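Local coordinates for protein quinone oxidoreductase 1 (PDB 1QOR) that reduces quinones to semiquinones by one-electron transfer from NADPH, working as a homodimer of the zinc-containing alcohol dehydrogenase family, at residues I5-H10 against S59-E64. Residues are numbered along the deposited sequence; the frame is centred on the assembly and turned at random.
Sequences IEFHKH and SGLGTE
F7 turns its ring back along S59-L61, and the CD1-CE1 side does most of the touching. F7 CD1 lies 3.5 Å from S59 O, and F7 CE1 comes near G60 O and S59 CB. An apolar contact joins F7 CE1 to L61 CG at 4.0 Å. The ring's CG sits between the backbone N and the carbonyl carbon (chi1 65°), which brings the ring alongside S59-L61, meeting them obliquely. The backbones of F7 and S59 form a single antiparallel bridge, a hydrogen-bonded pair: F7 N gives to S59 O at 2.9 Å, and S59 N to F7 O at 2.8 Å. S59 OG donates to G60 O on a lone pair in the carbonyl plane, 2.9 Å away. Past the bridge the backbones are joined by water, which donates to I5 O and accepts from L61 N. H8 NE2 donates to the anti lone pair of E6 OE2 at 2.7 Å in a bent bond (134°), the oxygen 30° out of the imidazole plane. The contact ties segment 5-10, which includes part of strand 3-6, to the loop leading into strand 65-72 of the GroES-like domain, while F7 and L61 both pack on I47 of helix 42-49, whose D44 binds NADP(+).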
loop_
_atom_site.group_PDB
_atom_site.type_symbol
_atom_site.label_atom_id
_atom_site.label_comp_id
_atom_site.label_asym_id
_atom_site.label_seq_id
_atom_site.Cartn_x
_atom_site.Cartn_y
_atom_site.Cartn_z
ATOM N N ILE A 5 32.109 -18.755 -5.267
ATOM C CA ILE A 5 32.445 -17.376 -5.569
ATOM C C ILE A 5 32.245 -16.635 -4.264
ATOM O O ILE A 5 31.331 -16.955 -3.488
ATOM C CB ILE A 5 31.493 -16.753 -6.625
ATOM C CG1 ILE A 5 31.696 -17.410 -7.992
ATOM C CG2 ILE A 5 31.712 -15.260 -6.721
ATOM C CD1 ILE A 5 33.093 -17.243 -8.564
ATOM N N GLU A 6 33.116 -15.679 -3.987
ATOM C CA GLU A 6 32.935 -14.891 -2.786
ATOM C C GLU A 6 33.479 -13.503 -2.950
ATOM O O GLU A 6 34.165 -13.211 -3.930
ATOM C CB GLU A 6 33.497 -15.595 -1.556
ATOM C CG GLU A 6 34.974 -15.743 -1.525
ATOM C CD GLU A 6 35.435 -16.315 -0.194
ATOM O OE1 GLU A 6 34.901 -17.393 0.205
ATOM O OE2 GLU A 6 36.320 -15.678 0.433
ATOM N N PHE A 7 33.004 -12.605 -2.099
ATOM C CA PHE A 7 33.460 -11.223 -2.137
ATOM C C PHE A 7 33.776 -10.803 -0.685
ATOM O O PHE A 7 33.151 -11.273 0.262
ATOM C CB PHE A 7 32.454 -10.290 -2.879
ATOM C CG PHE A 7 31.118 -10.142 -2.200
ATOM C CD1 PHE A 7 30.134 -11.129 -2.324
ATOM C CD2 PHE A 7 30.836 -9.006 -1.432
ATOM C CE1 PHE A 7 28.877 -10.984 -1.684
ATOM C CE2 PHE A 7 29.601 -8.844 -0.791
ATOM C CZ PHE A 7 28.618 -9.842 -0.919
ATOM N N HIS A 8 34.848 -10.032 -0.544
ATOM C CA HIS A 8 35.373 -9.561 0.737
ATOM C C HIS A 8 35.037 -8.092 0.988
ATOM O O HIS A 8 35.295 -7.575 2.084
ATOM C CB HIS A 8 36.914 -9.741 0.761
ATOM C CG HIS A 8 37.367 -11.176 0.763
ATOM N ND1 HIS A 8 38.407 -11.630 1.549
ATOM C CD2 HIS A 8 36.919 -12.259 0.077
ATOM C CE1 HIS A 8 38.583 -12.927 1.347
ATOM N NE2 HIS A 8 37.692 -13.334 0.458
ATOM N N LYS A 9 34.475 -7.426 -0.019
ATOM C CA LYS A 9 34.125 -6.015 0.095
ATOM C C LYS A 9 33.041 -5.709 -0.916
ATOM O O LYS A 9 32.941 -6.401 -1.934
ATOM C CB LYS A 9 35.337 -5.133 -0.234
ATOM C CG LYS A 9 35.961 -5.459 -1.588
ATOM C CD LYS A 9 37.096 -4.540 -1.963
ATOM C CE LYS A 9 36.609 -3.104 -1.961
ATOM N NZ LYS A 9 37.503 -2.171 -2.765
ATOM N N HIS A 10 32.253 -4.672 -0.662
ATOM C CA HIS A 10 31.227 -4.284 -1.600
ATOM C C HIS A 10 31.758 -3.503 -2.782
ATOM O O HIS A 10 32.738 -2.770 -2.667
ATOM C CB HIS A 10 30.136 -3.515 -0.904
ATOM C CG HIS A 10 29.246 -4.400 -0.110
ATOM N ND1 HIS A 10 29.007 -4.209 1.231
ATOM C CD2 HIS A 10 28.635 -5.560 -0.441
ATOM C CE1 HIS A 10 28.297 -5.221 1.699
ATOM N NE2 HIS A 10 28.056 -6.054 0.703
ATOM N N SER A 59 31.720 -13.027 1.944
ATOM C CA SER A 59 30.433 -13.676 1.765
ATOM C C SER A 59 30.332 -14.355 0.432
ATOM O O SER A 59 31.029 -13.976 -0.532
ATOM C CB SER A 59 29.321 -12.635 1.878
ATOM O OG SER A 59 28.045 -13.223 1.728
ATOM N N GLY A 60 29.536 -15.422 0.410
ATOM C CA GLY A 60 29.240 -16.109 -0.835
ATOM C C GLY A 60 28.051 -15.334 -1.453
ATOM O O GLY A 60 27.606 -14.307 -0.898
ATOM N N LEU A 61 27.473 -15.858 -2.535
ATOM C CA LEU A 61 26.372 -15.197 -3.236
ATOM C C LEU A 61 25.375 -16.215 -3.827
ATOM O O LEU A 61 25.696 -17.395 -3.984
ATOM C CB LEU A 61 26.960 -14.401 -4.398
ATOM C CG LEU A 61 26.837 -12.887 -4.517
ATOM C CD1 LEU A 61 26.872 -12.485 -5.969
ATOM C CD2 LEU A 61 25.565 -12.417 -3.866
ATOM N N GLY A 62 24.178 -15.744 -4.181
ATOM C CA GLY A 62 23.198 -16.613 -4.807
ATOM C C GLY A 62 22.440 -17.509 -3.868
ATOM O O GLY A 62 23.003 -18.000 -2.887
ATOM N N THR A 63 21.134 -17.635 -4.090
ATOM C CA THR A 63 20.300 -18.500 -3.277
ATOM C C THR A 63 19.540 -19.498 -4.154
ATOM O O THR A 63 18.667 -20.205 -3.630
ATOM C CB THR A 63 19.232 -17.719 -2.505
ATOM O OG1 THR A 63 18.339 -17.092 -3.437
ATOM C CG2 THR A 63 19.876 -16.684 -1.622
ATOM N N GLU A 64 19.870 -19.569 -5.454
ATOM C CA GLU A 64 19.152 -20.467 -6.386
ATOM C C GLU A 64 20.028 -21.425 -7.177
ATOM O O GLU A 64 20.990 -21.009 -7.808
ATOM C CB GLU A 64 18.357 -19.646 -7.407
ATOM C CG GLU A 64 17.437 -20.487 -8.282
ATOM C CD GLU A 64 16.804 -19.702 -9.448
ATOM O OE1 GLU A 64 17.310 -18.629 -9.849
ATOM O OE2 GLU A 64 15.769 -20.163 -9.966
HETATM O O HOH W 1 29.123 -18.385 -3.137
#